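Beta-N-acetylhexosaminidase (Thermotoga neapolitana, PDB 5BZA) probably hydrolyses terminal non-reducing N-acetyl-D-hexosamine residues from N-acetyl-beta-D-hexosaminides, as a glycoside hydrolase of family 3. Local coordinates at residues B[136-148]-B[188-202]. Residues are numbered along the deposited sequence; the frame is centred on the assembly and turned at random.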
ATOM      1  N   PRO B 136      23.371  12.547  19.702  1.00 14.23           N
ATOM      2  CA  PRO B 136      22.506  13.663  19.260  1.00 16.22           C
ATOM      3  C   PRO B 136      22.805  14.144  17.835  1.00 16.09           C
ATOM      4  O   PRO B 136      21.897  14.610  17.142  1.00 14.32           O
ATOM      5  CB  PRO B 136      22.805  14.782  20.282  1.00 10.68           C
ATOM      6  CG  PRO B 136      23.296  14.043  21.524  1.00  9.83           C
ATOM      7  CD  PRO B 136      24.065  12.854  20.983  1.00 11.83           C
ATOM      8  N   GLU B 137      24.057  14.066  17.402  1.00 13.99           N
ATOM      9  CA  GLU B 137      24.361  14.557  16.076  1.00 17.69           C
ATOM     10  C   GLU B 137      23.795  13.618  14.982  1.00 18.70           C
ATOM     11  O   GLU B 137      23.327  14.072  13.921  1.00 16.99           O
ATOM     12  CB  GLU B 137      25.853  14.776  15.909  1.00 16.94           C
ATOM     13  CG  GLU B 137      26.135  16.240  15.774  1.00 19.93           C
ATOM     14  CD  GLU B 137      25.591  16.823  14.457  1.00 43.54           C
ATOM     15  OE1 GLU B 137      25.310  16.073  13.485  1.00 56.06           O
ATOM     16  OE2 GLU B 137      25.407  18.057  14.412  1.00 43.29           O
ATOM     17  N   VAL B 138      23.864  12.316  15.251  1.00 15.61           N
ATOM     18  CA  VAL B 138      23.328  11.315  14.341  1.00 17.05           C
ATOM     19  C   VAL B 138      21.820  11.488  14.226  1.00 15.08           C
ATOM     20  O   VAL B 138      21.241  11.455  13.107  1.00 14.75           O
ATOM     21  CB  VAL B 138      23.680   9.873  14.832  1.00 15.58           C
ATOM     22  CG1 VAL B 138      22.970   8.782  13.972  1.00 11.16           C
ATOM     23  CG2 VAL B 138      25.191   9.671  14.772  1.00 16.05           C
ATOM     24  N   VAL B 139      21.180  11.660  15.380  1.00 13.06           N
ATOM     25  CA  VAL B 139      19.731  11.897  15.434  1.00 12.41           C
ATOM     26  C   VAL B 139      19.390  13.195  14.705  1.00 15.48           C
ATOM     27  O   VAL B 139      18.391  13.282  13.972  1.00 14.60           O
ATOM     28  CB  VAL B 139      19.216  11.941  16.907  1.00 14.74           C
ATOM     29  CG1 VAL B 139      17.730  12.366  17.029  1.00 12.79           C
ATOM     30  CG2 VAL B 139      19.437  10.624  17.577  1.00 13.87           C
ATOM     31  N   ALA B 140      20.220  14.211  14.883  1.00 13.82           N
ATOM     32  CA  ALA B 140      19.959  15.489  14.229  1.00 11.98           C
ATOM     33  C   ALA B 140      20.024  15.389  12.698  1.00 11.39           C
ATOM     34  O   ALA B 140      19.172  15.965  12.030  1.00  9.73           O
ATOM     35  CB  ALA B 140      20.925  16.578  14.745  1.00 10.82           C
ATOM     36  N   SER B 141      21.043  14.722  12.146  1.00 12.36           N
ATOM     37  CA  SER B 141      21.179  14.699  10.685  1.00 14.20           C
ATOM     38  C   SER B 141      20.084  13.801  10.066  1.00 12.01           C
ATOM     39  O   SER B 141      19.460  14.162   9.059  1.00 10.65           O
ATOM     40  CB  SER B 141      22.590  14.261  10.230  1.00 17.30           C
ATOM     41  OG  SER B 141      22.911  12.909  10.517  1.00 15.42           O
ATOM     42  N   HIS B 142      19.804  12.674  10.707  1.00 12.02           N
ATOM     43  CA  HIS B 142      18.764  11.778  10.207  1.00 12.97           C
ATOM     44  C   HIS B 142      17.368  12.401  10.345  1.00  9.92           C
ATOM     45  O   HIS B 142      16.502  12.200   9.490  1.00 10.59           O
ATOM     46  CB  HIS B 142      18.826  10.442  10.922  1.00 10.94           C
ATOM     47  CG  HIS B 142      19.998   9.610  10.517  1.00 10.79           C
ATOM     48  ND1 HIS B 142      21.285   9.865  10.960  1.00 10.65           N
ATOM     49  CD2 HIS B 142      20.093   8.554   9.675  1.00  9.74           C
ATOM     50  CE1 HIS B 142      22.106   8.967  10.448  1.00 13.12           C
ATOM     51  NE2 HIS B 142      21.410   8.166   9.652  1.00 11.68           N
ATOM     52  N   GLY B 143      17.155  13.144  11.416  1.00 10.54           N
ATOM     53  CA  GLY B 143      15.904  13.862  11.622  1.00  9.86           C
ATOM     54  C   GLY B 143      15.682  14.974  10.616  1.00  9.56           C
ATOM     55  O   GLY B 143      14.532  15.195  10.146  1.00  9.21           O
ATOM     56  N   MET B 144      16.760  15.704  10.294  1.00  6.03           N
ATOM     57  CA  MET B 144      16.656  16.732   9.268  1.00 11.01           C
ATOM     58  C   MET B 144      16.345  16.106   7.897  1.00  9.22           C
ATOM     59  O   MET B 144      15.516  16.609   7.146  1.00  6.97           O
ATOM     60  CB  MET B 144      17.936  17.553   9.188  1.00  9.48           C
ATOM     61  CG  MET B 144      17.822  18.798   8.342  1.00  6.63           C
ATOM     62  SD  MET B 144      16.790  20.145   8.976  1.00 11.34           S
ATOM     63  CE  MET B 144      15.311  19.899   7.982  1.00  8.77           C
ATOM     64  N   GLU B 145      17.047  15.036   7.571  1.00  9.92           N
ATOM     65  CA  GLU B 145      16.781  14.328   6.340  1.00 10.99           C
ATOM     66  C   GLU B 145      15.345  13.873   6.299  1.00 11.07           C
ATOM     67  O   GLU B 145      14.689  13.982   5.252  1.00 11.69           O
ATOM     68  CB  GLU B 145      17.708  13.146   6.181  1.00 11.99           C
ATOM     69  CG  GLU B 145      19.074  13.500   5.583  1.00 14.58           C
ATOM     70  CD  GLU B 145      18.985  13.789   4.075  1.00 16.23           C
ATOM     71  OE1 GLU B 145      17.888  13.604   3.479  1.00 16.88           O
ATOM     72  OE2 GLU B 145      20.021  14.127   3.462  1.00 15.07           O
ATOM     73  N   ALA B 146      14.842  13.381   7.427  1.00 10.48           N
ATOM     74  CA  ALA B 146      13.481  12.892   7.457  1.00  9.52           C
ATOM     75  C   ALA B 146      12.495  13.998   7.179  1.00  8.84           C
ATOM     76  O   ALA B 146      11.555  13.835   6.375  1.00  8.95           O
ATOM     77  CB  ALA B 146      13.178  12.235   8.781  1.00  6.69           C
ATOM     78  N   CYS B 147      12.684  15.125   7.844  1.00  8.61           N
ATOM     79  CA  CYS B 147      11.760  16.242   7.642  1.00 10.03           C
ATOM     80  C   CYS B 147      11.778  16.760   6.206  1.00  8.61           C
ATOM     81  O   CYS B 147      10.720  17.097   5.659  1.00  9.15           O
ATOM     82  CB  CYS B 147      12.083  17.387   8.619  1.00 10.81           C
ATOM     83  SG  CYS B 147      11.570  16.963  10.296  1.00  4.55           S
ATOM     84  N   MET B 148      12.979  16.861   5.636  1.00 16.82           N
ATOM     85  CA  MET B 148      13.144  17.330   4.284  1.00 10.59           C
ATOM     86  C   MET B 148      12.458  16.341   3.302  1.00 11.29           C
ATOM     87  O   MET B 148      11.719  16.761   2.433  1.00  9.00           O
ATOM     88  CB  MET B 148      14.633  17.504   3.946  1.00 11.60           C
ATOM     89  CG  MET B 148      14.894  18.187   2.606  1.00 17.09           C
ATOM     90  SD  MET B 148      14.206  19.885   2.525  1.00 18.51           S
ATOM     91  CE  MET B 148      15.312  20.825   3.639  1.00 16.00           C
ATOM     92  N   ARG B 188      22.028  20.504  25.285  1.00 16.40           N
ATOM     93  CA  ARG B 188      23.154  19.918  24.552  1.00 18.02           C
ATOM     94  C   ARG B 188      22.816  18.671  23.734  1.00 16.02           C
ATOM     95  O   ARG B 188      23.471  18.387  22.730  1.00 15.65           O
ATOM     96  CB  ARG B 188      24.270  19.536  25.517  1.00 15.39           C
ATOM     97  CG  ARG B 188      25.116  20.675  26.033  1.00 25.44           C
ATOM     98  CD  ARG B 188      26.428  20.086  26.609  1.00 37.01           C
ATOM     99  NE  ARG B 188      26.218  19.284  27.832  1.00 34.31           N
ATOM    100  CZ  ARG B 188      26.064  17.954  27.871  1.00 31.38           C
ATOM    101  NH1 ARG B 188      25.881  17.342  29.042  1.00 29.87           N
ATOM    102  NH2 ARG B 188      26.096  17.236  26.749  1.00 23.92           N
ATOM    103  N   GLU B 189      21.816  17.918  24.187  1.00 14.53           N
ATOM    104  CA  GLU B 189      21.576  16.589  23.652  1.00 15.05           C
ATOM    105  C   GLU B 189      20.206  16.463  23.067  1.00 15.63           C
ATOM    106  O   GLU B 189      20.055  16.557  21.844  1.00 11.56           O
ATOM    107  CB  GLU B 189      21.775  15.558  24.729  1.00 15.62           C
ATOM    108  CG  GLU B 189      23.124  15.735  25.321  1.00 18.19           C
ATOM    109  CD  GLU B 189      23.385  14.779  26.419  1.00 23.23           C
ATOM    110  OE1 GLU B 189      22.477  13.979  26.773  1.00 21.93           O
ATOM    111  OE2 GLU B 189      24.493  14.892  26.972  1.00 27.86           O
ATOM    112  N   ASP B 190      19.230  16.256  23.956  1.00 16.30           N
ATOM    113  CA  ASP B 190      17.884  15.912  23.559  1.00 13.96           C
ATOM    114  C   ASP B 190      17.328  16.962  22.620  1.00 15.39           C
ATOM    115  O   ASP B 190      16.553  16.623  21.683  1.00 13.55           O
ATOM    116  CB  ASP B 190      16.965  15.725  24.759  1.00 10.45           C
ATOM    117  CG  ASP B 190      17.500  14.694  25.754  1.00 14.01           C
ATOM    118  OD1 ASP B 190      18.533  14.983  26.430  1.00 14.32           O
ATOM    119  OD2 ASP B 190      16.885  13.594  25.893  1.00 13.37           O
ATOM    120  N   LEU B 191      17.715  18.222  22.853  1.00 12.36           N
ATOM    121  CA  LEU B 191      17.171  19.312  22.044  1.00 12.36           C
ATOM    122  C   LEU B 191      17.911  19.578  20.741  1.00 11.92           C
ATOM    123  O   LEU B 191      17.380  20.289  19.899  1.00  8.78           O
ATOM    124  CB  LEU B 191      17.119  20.612  22.863  1.00 14.87           C
ATOM    125  CG  LEU B 191      15.921  20.774  23.814  1.00 11.74           C
ATOM    126  CD1 LEU B 191      16.118  21.984  24.765  1.00 12.46           C
ATOM    127  CD2 LEU B 191      14.616  20.874  23.016  1.00 10.31           C
ATOM    128  N   LEU B 192      19.115  19.016  20.590  1.00 10.76           N
ATOM    129  CA  LEU B 192      19.964  19.299  19.431  1.00 13.64           C
ATOM    130  C   LEU B 192      19.254  18.963  18.078  1.00 13.73           C
ATOM    131  O   LEU B 192      19.287  19.779  17.134  1.00 14.17           O
ATOM    132  CB  LEU B 192      21.292  18.526  19.541  1.00 10.41           C
ATOM    133  CG  LEU B 192      22.256  18.709  18.364  1.00 12.60           C
ATOM    134  CD1 LEU B 192      22.816  20.135  18.318  1.00 15.46           C
ATOM    135  CD2 LEU B 192      23.382  17.665  18.305  1.00 12.92           C
ATOM    136  N   PRO B 193      18.594  17.787  17.988  1.00 10.26           N
ATOM    137  CA  PRO B 193      17.917  17.494  16.720  1.00 11.90           C
ATOM    138  C   PRO B 193      16.723  18.433  16.479  1.00 12.18           C
ATOM    139  O   PRO B 193      16.483  18.839  15.316  1.00 12.38           O
ATOM    140  CB  PRO B 193      17.471  16.025  16.884  1.00 10.40           C
ATOM    141  CG  PRO B 193      17.569  15.728  18.314  1.00 11.95           C
ATOM    142  CD  PRO B 193      18.579  16.620  18.898  1.00 11.34           C
ATOM    143  N   PHE B 194      15.990  18.791  17.543  1.00 12.08           N
ATOM    144  CA  PHE B 194      14.936  19.815  17.412  1.00  9.01           C
ATOM    145  C   PHE B 194      15.474  21.168  16.873  1.00 13.35           C
ATOM    146  O   PHE B 194      14.852  21.808  15.999  1.00 10.04           O
ATOM    147  CB  PHE B 194      14.189  20.007  18.729  1.00  8.46           C
ATOM    148  CG  PHE B 194      13.350  18.806  19.147  1.00  8.27           C
ATOM    149  CD1 PHE B 194      13.913  17.759  19.879  1.00  9.69           C
ATOM    150  CD2 PHE B 194      11.998  18.745  18.845  1.00  7.50           C
ATOM    151  CE1 PHE B 194      13.143  16.654  20.264  1.00  9.52           C
ATOM    152  CE2 PHE B 194      11.222  17.646  19.234  1.00 10.96           C
ATOM    153  CZ  PHE B 194      11.808  16.598  19.954  1.00 11.61           C
ATOM    154  N   ARG B 195      16.608  21.604  17.432  1.00 13.59           N
ATOM    155  CA  ARG B 195      17.286  22.821  17.020  1.00 11.32           C
ATOM    156  C   ARG B 195      17.683  22.743  15.541  1.00 12.54           C
ATOM    157  O   ARG B 195      17.594  23.735  14.793  1.00 14.49           O
ATOM    158  CB  ARG B 195      18.509  23.070  17.920  1.00  9.85           C
ATOM    159  CG  ARG B 195      18.127  23.489  19.359  1.00 13.65           C
ATOM    160  CD  ARG B 195      19.268  23.366  20.415  1.00 16.95           C
ATOM    161  NE  ARG B 195      20.457  24.118  20.046  1.00 14.72           N
ATOM    162  CZ  ARG B 195      21.700  23.740  20.339  1.00 21.93           C
ATOM    163  NH1 ARG B 195      21.924  22.621  21.038  1.00 18.17           N
ATOM    164  NH2 ARG B 195      22.727  24.487  19.943  1.00 22.89           N
ATOM    165  N   ARG B 196      18.136  21.572  15.128  1.00 11.90           N
ATOM    166  CA  ARG B 196      18.533  21.348  13.739  1.00 14.97           C
ATOM    167  C   ARG B 196      17.357  21.595  12.791  1.00 10.83           C
ATOM    168  O   ARG B 196      17.511  22.245  11.720  1.00  8.31           O
ATOM    169  CB  ARG B 196      19.082  19.923  13.545  1.00 12.85           C
ATOM    170  CG  ARG B 196      19.649  19.634  12.103  1.00 10.28           C
ATOM    171  CD  ARG B 196      20.887  20.482  11.770  1.00 12.16           C
ATOM    172  NE  ARG B 196      21.893  20.422  12.840  1.00 14.17           N
ATOM    173  CZ  ARG B 196      22.771  19.438  13.026  1.00 14.75           C
ATOM    174  NH1 ARG B 196      22.813  18.409  12.177  1.00  9.75           N
ATOM    175  NH2 ARG B 196      23.627  19.507  14.056  1.00 10.95           N
ATOM    176  N   ILE B 197      16.189  21.090  13.173  1.00 11.20           N
ATOM    177  CA  ILE B 197      15.018  21.318  12.333  1.00 10.96           C
ATOM    178  C   ILE B 197      14.646  22.824  12.332  1.00 11.16           C
ATOM    179  O   ILE B 197      14.331  23.400  11.255  1.00 11.91           O
ATOM    180  CB  ILE B 197      13.764  20.479  12.766  1.00 11.76           C
ATOM    181  CG1 ILE B 197      14.083  18.969  12.926  1.00 12.85           C
ATOM    182  CG2 ILE B 197      12.565  20.796  11.855  1.00 10.15           C
ATOM    183  CD1 ILE B 197      14.969  18.397  11.863  1.00 10.95           C
ATOM    184  N   PHE B 198      14.683  23.463  13.510  1.00 12.56           N
ATOM    185  CA  PHE B 198      14.248  24.887  13.592  1.00 15.62           C
ATOM    186  C   PHE B 198      15.146  25.869  12.829  1.00 13.00           C
ATOM    187  O   PHE B 198      14.692  26.933  12.432  1.00 12.60           O
ATOM    188  CB  PHE B 198      14.117  25.354  15.050  1.00 13.06           C
ATOM    189  CG  PHE B 198      13.155  24.540  15.843  1.00 10.71           C
ATOM    190  CD1 PHE B 198      11.995  24.040  15.231  1.00 10.88           C
ATOM    191  CD2 PHE B 198      13.387  24.268  17.190  1.00  9.79           C
ATOM    192  CE1 PHE B 198      11.058  23.280  15.968  1.00  9.80           C
ATOM    193  CE2 PHE B 198      12.486  23.492  17.930  1.00  8.94           C
ATOM    194  CZ  PHE B 198      11.324  22.985  17.320  1.00  8.79           C
ATOM    195  N   GLN B 199      16.414  25.504  12.645  1.00 11.38           N
ATOM    196  CA  GLN B 199      17.349  26.336  11.899  1.00 12.34           C
ATOM    197  C   GLN B 199      17.189  26.174  10.385  1.00 14.06           C
ATOM    198  O   GLN B 199      17.789  26.960   9.637  1.00 16.65           O
ATOM    199  CB  GLN B 199      18.785  26.025  12.313  1.00 15.06           C
ATOM    200  CG  GLN B 199      19.136  26.689  13.628  1.00 18.36           C
ATOM    201  CD  GLN B 199      20.512  26.319  14.139  1.00 24.85           C
ATOM    202  OE1 GLN B 199      21.119  25.330  13.695  1.00 28.80           O
ATOM    203  NE2 GLN B 199      20.980  27.061  15.142  1.00 22.12           N
ATOM    204  N   SER B 200      16.491  25.114   9.930  1.00 12.37           N
ATOM    205  CA  SER B 200      16.208  24.930   8.492  1.00 12.52           C
ATOM    206  C   SER B 200      15.026  25.771   8.058  1.00 11.64           C
ATOM    207  O   SER B 200      14.402  26.453   8.861  1.00 14.23           O
ATOM    208  CB  SER B 200      15.901  23.451   8.162  1.00 14.57           C
ATOM    209  OG  SER B 200      14.566  23.071   8.577  1.00  6.87           O
ATOM    210  N   ARG B 201      14.670  25.675   6.783  1.00 14.72           N
ATOM    211  CA  ARG B 201      13.436  26.297   6.292  1.00 15.74           C
ATOM    212  C   ARG B 201      12.328  25.270   6.001  1.00 15.43           C
ATOM    213  O   ARG B 201      11.342  25.634   5.374  1.00 16.49           O
ATOM    214  CB  ARG B 201      13.694  27.122   5.011  1.00 12.27           C
ATOM    215  CG  ARG B 201      14.592  28.372   5.163  1.00 13.79           C
ATOM    216  CD  ARG B 201      13.890  29.490   5.955  1.00 15.37           C
ATOM    217  NE  ARG B 201      12.660  29.969   5.307  1.00 14.61           N
ATOM    218  CZ  ARG B 201      11.916  30.996   5.735  1.00 20.07           C
ATOM    219  NH1 ARG B 201      12.234  31.650   6.856  1.00 26.61           N
ATOM    220  NH2 ARG B 201      10.816  31.358   5.068  1.00 17.87           N
ATOM    221  N   VAL B 202      12.436  24.035   6.514  1.00 12.07           N
ATOM    222  CA  VAL B 202      11.331  23.097   6.373  1.00 12.11           C
ATOM    223  C   VAL B 202      10.213  23.491   7.322  1.00 11.06           C
ATOM    224  O   VAL B 202      10.443  23.723   8.518  1.00 11.15           O
ATOM    225  CB  VAL B 202      11.721  21.626   6.689  1.00 12.20           C
ATOM    226  CG1 VAL B 202      10.496  20.709   6.572  1.00  7.95           C
ATOM    227  CG2 VAL B 202      12.783  21.133   5.752  1.00 10.91           C
TER
HETATM  228  O   HOH W   1      16.605  16.320  13.471  1.00 14.38           O
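Arg196 on helix 192-198 is a knob in a hole formed by Glu137, Ala140, Ser141 and Met144 of helix 136-153, where two outer helices of the TIM-barrel domain, flanking strand 156-162 in sequence, pack at -35°. Its CB lies 4.0 Å from Ala140 CB. CG stands anti to the backbone N (chi1 -175°), in contact with Ala140 O and Met144 CB, and bends at chi2 and chi3 turn the chain back across Ala140. CZ and NH1 lie against Ala140 CB (NH1 at 3.7 Å), which covers one face of the guanidinium toward its rim, while NH2 meets Glu137 OE2 at the edge in a salt bridge; carboxylate and guanidinium planes are 30° apart, and the modelled N-O distance is too short to be taken literally. The axes approach to 8.1 Å; Ala140 CA rests on Pro193 CB (3.7 Å), with Val139 CG1 against the same proline ring. A water donates to both Ala140 O and Pro193 O, bridging the two backbones. Ile197 CD1 lies over the backbone at Met144 (3.5 Å to Met144 CA). Met144 folds back, bringing SD to 3.5 Å from Ser200 CB and CE to 3.3 Å from Ser200 OG and 3.6 Å from Val202 CG2.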